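Long-range contact in archease, possible chaperone (Thermotoga maritima, PDB 1J5U), which probably activates the tRNA-splicing ligase RtcB by promoting its guanylylation, and may also act as a chaperone: residues G48-T53 with K102-E107. Sequence-based numbering, arbitrary orientation.
Sequences GIVLDT and KIRKKE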
ATOM      1  N   GLY A  48     -11.463  -0.340  -4.793  1.00 21.12           N
ATOM      2  CA  GLY A  48     -12.836  -0.781  -4.593  1.00 22.80           C
ATOM      3  C   GLY A  48     -12.934  -2.293  -4.467  1.00 25.23           C
ATOM      4  O   GLY A  48     -13.866  -2.928  -4.975  1.00 24.59           O
ATOM      5  N   ILE A  49     -11.957  -2.877  -3.779  1.00 24.30           N
ATOM      6  CA  ILE A  49     -11.897  -4.317  -3.605  1.00 23.92           C
ATOM      7  C   ILE A  49     -12.990  -4.865  -2.705  1.00 22.74           C
ATOM      8  O   ILE A  49     -13.271  -4.322  -1.644  1.00 22.72           O
ATOM      9  CB  ILE A  49     -10.492  -4.726  -3.050  1.00 24.37           C
ATOM     10  CG1 ILE A  49      -9.444  -4.455  -4.120  1.00 24.27           C
ATOM     11  CG2 ILE A  49     -10.469  -6.203  -2.634  1.00 25.97           C
ATOM     12  CD1 ILE A  49      -7.999  -4.523  -3.642  1.00 24.68           C
ATOM     13  N   VAL A  50     -13.626  -5.935  -3.159  1.00 24.62           N
ATOM     14  CA  VAL A  50     -14.664  -6.603  -2.376  1.00 25.89           C
ATOM     15  C   VAL A  50     -14.032  -7.960  -2.089  1.00 24.79           C
ATOM     16  O   VAL A  50     -13.505  -8.617  -2.994  1.00 24.84           O
ATOM     17  CB  VAL A  50     -15.989  -6.778  -3.176  1.00 26.92           C
ATOM     18  CG1 VAL A  50     -17.045  -7.457  -2.303  1.00 27.97           C
ATOM     19  CG2 VAL A  50     -16.509  -5.418  -3.627  1.00 28.32           C
ATOM     20  N   LEU A  51     -14.070  -8.377  -0.833  1.00 26.23           N
ATOM     21  CA  LEU A  51     -13.427  -9.628  -0.449  1.00 27.80           C
ATOM     22  C   LEU A  51     -14.282 -10.882  -0.323  1.00 28.65           C
ATOM     23  O   LEU A  51     -15.441 -10.823   0.073  1.00 29.83           O
ATOM     24  CB  LEU A  51     -12.689  -9.426   0.882  1.00 26.53           C
ATOM     25  CG  LEU A  51     -11.649  -8.304   0.968  1.00 25.11           C
ATOM     26  CD1 LEU A  51     -11.113  -8.225   2.386  1.00 25.00           C
ATOM     27  CD2 LEU A  51     -10.530  -8.572  -0.011  1.00 23.51           C
ATOM     28  N   ASP A  52     -13.689 -12.019  -0.667  1.00 31.03           N
ATOM     29  CA  ASP A  52     -14.352 -13.304  -0.493  1.00 32.53           C
ATOM     30  C   ASP A  52     -13.860 -13.737   0.894  1.00 33.47           C
ATOM     31  O   ASP A  52     -13.197 -12.959   1.589  1.00 32.75           O
ATOM     32  CB  ASP A  52     -13.919 -14.326  -1.546  1.00 34.08           C
ATOM     33  CG  ASP A  52     -14.838 -14.343  -2.772  1.00 37.30           C
ATOM     34  OD1 ASP A  52     -16.063 -14.156  -2.610  1.00 37.40           O
ATOM     35  OD2 ASP A  52     -14.338 -14.569  -3.901  1.00 38.18           O
ATOM     36  N   THR A  53     -14.148 -14.972   1.292  1.00 33.08           N
ATOM     37  CA  THR A  53     -13.754 -15.432   2.618  1.00 33.99           C
ATOM     38  C   THR A  53     -12.446 -16.198   2.722  1.00 32.87           C
ATOM     39  O   THR A  53     -11.833 -16.212   3.785  1.00 34.21           O
ATOM     40  CB  THR A  53     -14.845 -16.314   3.216  1.00 34.97           C
ATOM     41  OG1 THR A  53     -14.994 -17.474   2.394  1.00 37.01           O
ATOM     42  CG2 THR A  53     -16.166 -15.562   3.265  1.00 35.95           C
ATOM     43  N   LYS A 102      -9.228 -13.521  -0.411  1.00 24.05           N
ATOM     44  CA  LYS A 102      -9.433 -13.636  -1.839  1.00 24.66           C
ATOM     45  C   LYS A 102     -10.314 -12.491  -2.298  1.00 22.40           C
ATOM     46  O   LYS A 102     -11.302 -12.162  -1.656  1.00 22.37           O
ATOM     47  CB  LYS A 102     -10.103 -14.970  -2.183  1.00 28.56           C
ATOM     48  CG  LYS A 102     -10.094 -15.287  -3.646  1.00 29.11           C
ATOM     49  CD  LYS A 102      -8.660 -15.447  -4.155  1.00 32.99           C
ATOM     50  CE  LYS A 102      -8.632 -15.566  -5.679  1.00 33.86           C
ATOM     51  NZ  LYS A 102      -7.261 -15.734  -6.206  1.00 34.34           N
ATOM     52  N   ILE A 103      -9.934 -11.883  -3.409  1.00 22.34           N
ATOM     53  CA  ILE A 103     -10.686 -10.766  -3.963  1.00 24.09           C
ATOM     54  C   ILE A 103     -11.901 -11.280  -4.727  1.00 26.23           C
ATOM     55  O   ILE A 103     -11.757 -12.058  -5.668  1.00 26.16           O
ATOM     56  CB  ILE A 103      -9.791  -9.965  -4.918  1.00 23.20           C
ATOM     57  CG1 ILE A 103      -8.668  -9.310  -4.113  1.00 20.04           C
ATOM     58  CG2 ILE A 103     -10.618  -8.991  -5.739  1.00 21.84           C
ATOM     59  CD1 ILE A 103      -7.634  -8.601  -4.977  1.00 19.38           C
ATOM     60  N   ARG A 104     -13.097 -10.877  -4.307  1.00 29.37           N
ATOM     61  CA  ARG A 104     -14.296 -11.303  -5.017  1.00 32.04           C
ATOM     62  C   ARG A 104     -14.329 -10.476  -6.305  1.00 33.37           C
ATOM     63  O   ARG A 104     -14.354 -11.018  -7.406  1.00 34.05           O
ATOM     64  CB  ARG A 104     -15.550 -11.034  -4.193  1.00 33.77           C
ATOM     65  CG  ARG A 104     -16.804 -11.680  -4.787  1.00 38.10           C
ATOM     66  CD  ARG A 104     -18.044 -11.316  -3.995  1.00 40.89           C
ATOM     67  NE  ARG A 104     -17.924 -11.692  -2.591  1.00 44.15           N
ATOM     68  CZ  ARG A 104     -18.694 -11.206  -1.621  1.00 45.75           C
ATOM     69  NH1 ARG A 104     -19.643 -10.320  -1.912  1.00 46.32           N
ATOM     70  NH2 ARG A 104     -18.510 -11.594  -0.362  1.00 45.90           N
ATOM     71  N   LYS A 105     -14.305  -9.158  -6.155  1.00 34.17           N
ATOM     72  CA  LYS A 105     -14.298  -8.267  -7.309  1.00 36.70           C
ATOM     73  C   LYS A 105     -13.662  -6.924  -6.975  1.00 36.38           C
ATOM     74  O   LYS A 105     -13.485  -6.579  -5.800  1.00 34.54           O
ATOM     75  CB  LYS A 105     -15.723  -8.055  -7.838  1.00 38.07           C
ATOM     76  CG  LYS A 105     -16.714  -7.534  -6.810  1.00 40.29           C
ATOM     77  CD  LYS A 105     -18.037  -7.171  -7.486  1.00 44.08           C
ATOM     78  CE  LYS A 105     -19.123  -6.861  -6.462  1.00 45.08           C
ATOM     79  NZ  LYS A 105     -19.442  -8.059  -5.616  1.00 46.75           N
ATOM     80  N   LYS A 106     -13.310  -6.184  -8.024  1.00 36.95           N
ATOM     81  CA  LYS A 106     -12.696  -4.866  -7.896  1.00 38.49           C
ATOM     82  C   LYS A 106     -13.489  -3.863  -8.731  1.00 39.36           C
ATOM     83  O   LYS A 106     -14.028  -4.207  -9.781  1.00 39.17           O
ATOM     84  CB  LYS A 106     -11.252  -4.882  -8.391  1.00 38.26           C
ATOM     85  CG  LYS A 106     -10.322  -5.763  -7.598  1.00 40.63           C
ATOM     86  CD  LYS A 106      -8.863  -5.417  -7.881  1.00 42.46           C
ATOM     87  CE  LYS A 106      -8.529  -5.542  -9.354  1.00 43.46           C
ATOM     88  NZ  LYS A 106      -7.092  -5.291  -9.599  1.00 44.46           N
ATOM     89  N   GLU A 107     -13.551  -2.628  -8.251  1.00 39.84           N
ATOM     90  CA  GLU A 107     -14.284  -1.559  -8.925  1.00 40.93           C
ATOM     91  C   GLU A 107     -13.578  -0.263  -8.572  1.00 39.13           C
ATOM     92  O   GLU A 107     -13.892   0.361  -7.562  1.00 40.43           O
ATOM     93  CB  GLU A 107     -15.728  -1.491  -8.403  1.00 43.45           C
ATOM     94  CG  GLU A 107     -16.330  -2.850  -8.052  1.00 48.33           C
ATOM     95  CD  GLU A 107     -17.236  -2.798  -6.829  1.00 50.73           C
ATOM     96  OE1 GLU A 107     -16.798  -2.262  -5.778  1.00 51.69           O
ATOM     97  OE2 GLU A 107     -18.379  -3.302  -6.916  1.00 51.97           O
TER
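Arg104 and Lys105 both face Val50 from the neighbouring antiparallel strand, a worked example of the classic beta bulge. Val50 O accepts Arg104 N at 2.6 Å and, weakly, Lys105 N, while Val50 N gives a bond of 2.7 Å to Lys105 O. Arg104, its CG anti to the backbone N (chi1 -170°) and its chain bent at chi3, brings its guanidinium to Val50 and Asp52. Val50 CG1 lies over one face of that group, toward its rim, and Asp52 OD1 sits at its edge. There Arg104 NE, 3.1 Å from Asp52 OD1, closes a salt bridge, approaching from above the carboxylate plane; the two flat groups are 36° apart. Asp52 is also anchored by its backbone N, 2.6 Å from Lys102 O. A leucine at Asp52 would probably leave the Arg104 guanidinium without its carboxylate mate and freer to turn. Lys105 runs alongside Val50, its CG 3.8 Å from Val50 CB. Away from the ion pair, Ile49 CG2 meets Ile103 CG1 at 3.9 Å, and both side chains reach Ile80 of helix 66-81. The contact thus combines apolar branches against that helix with a surface ion pair that probably limits the motion of an exposed arginine.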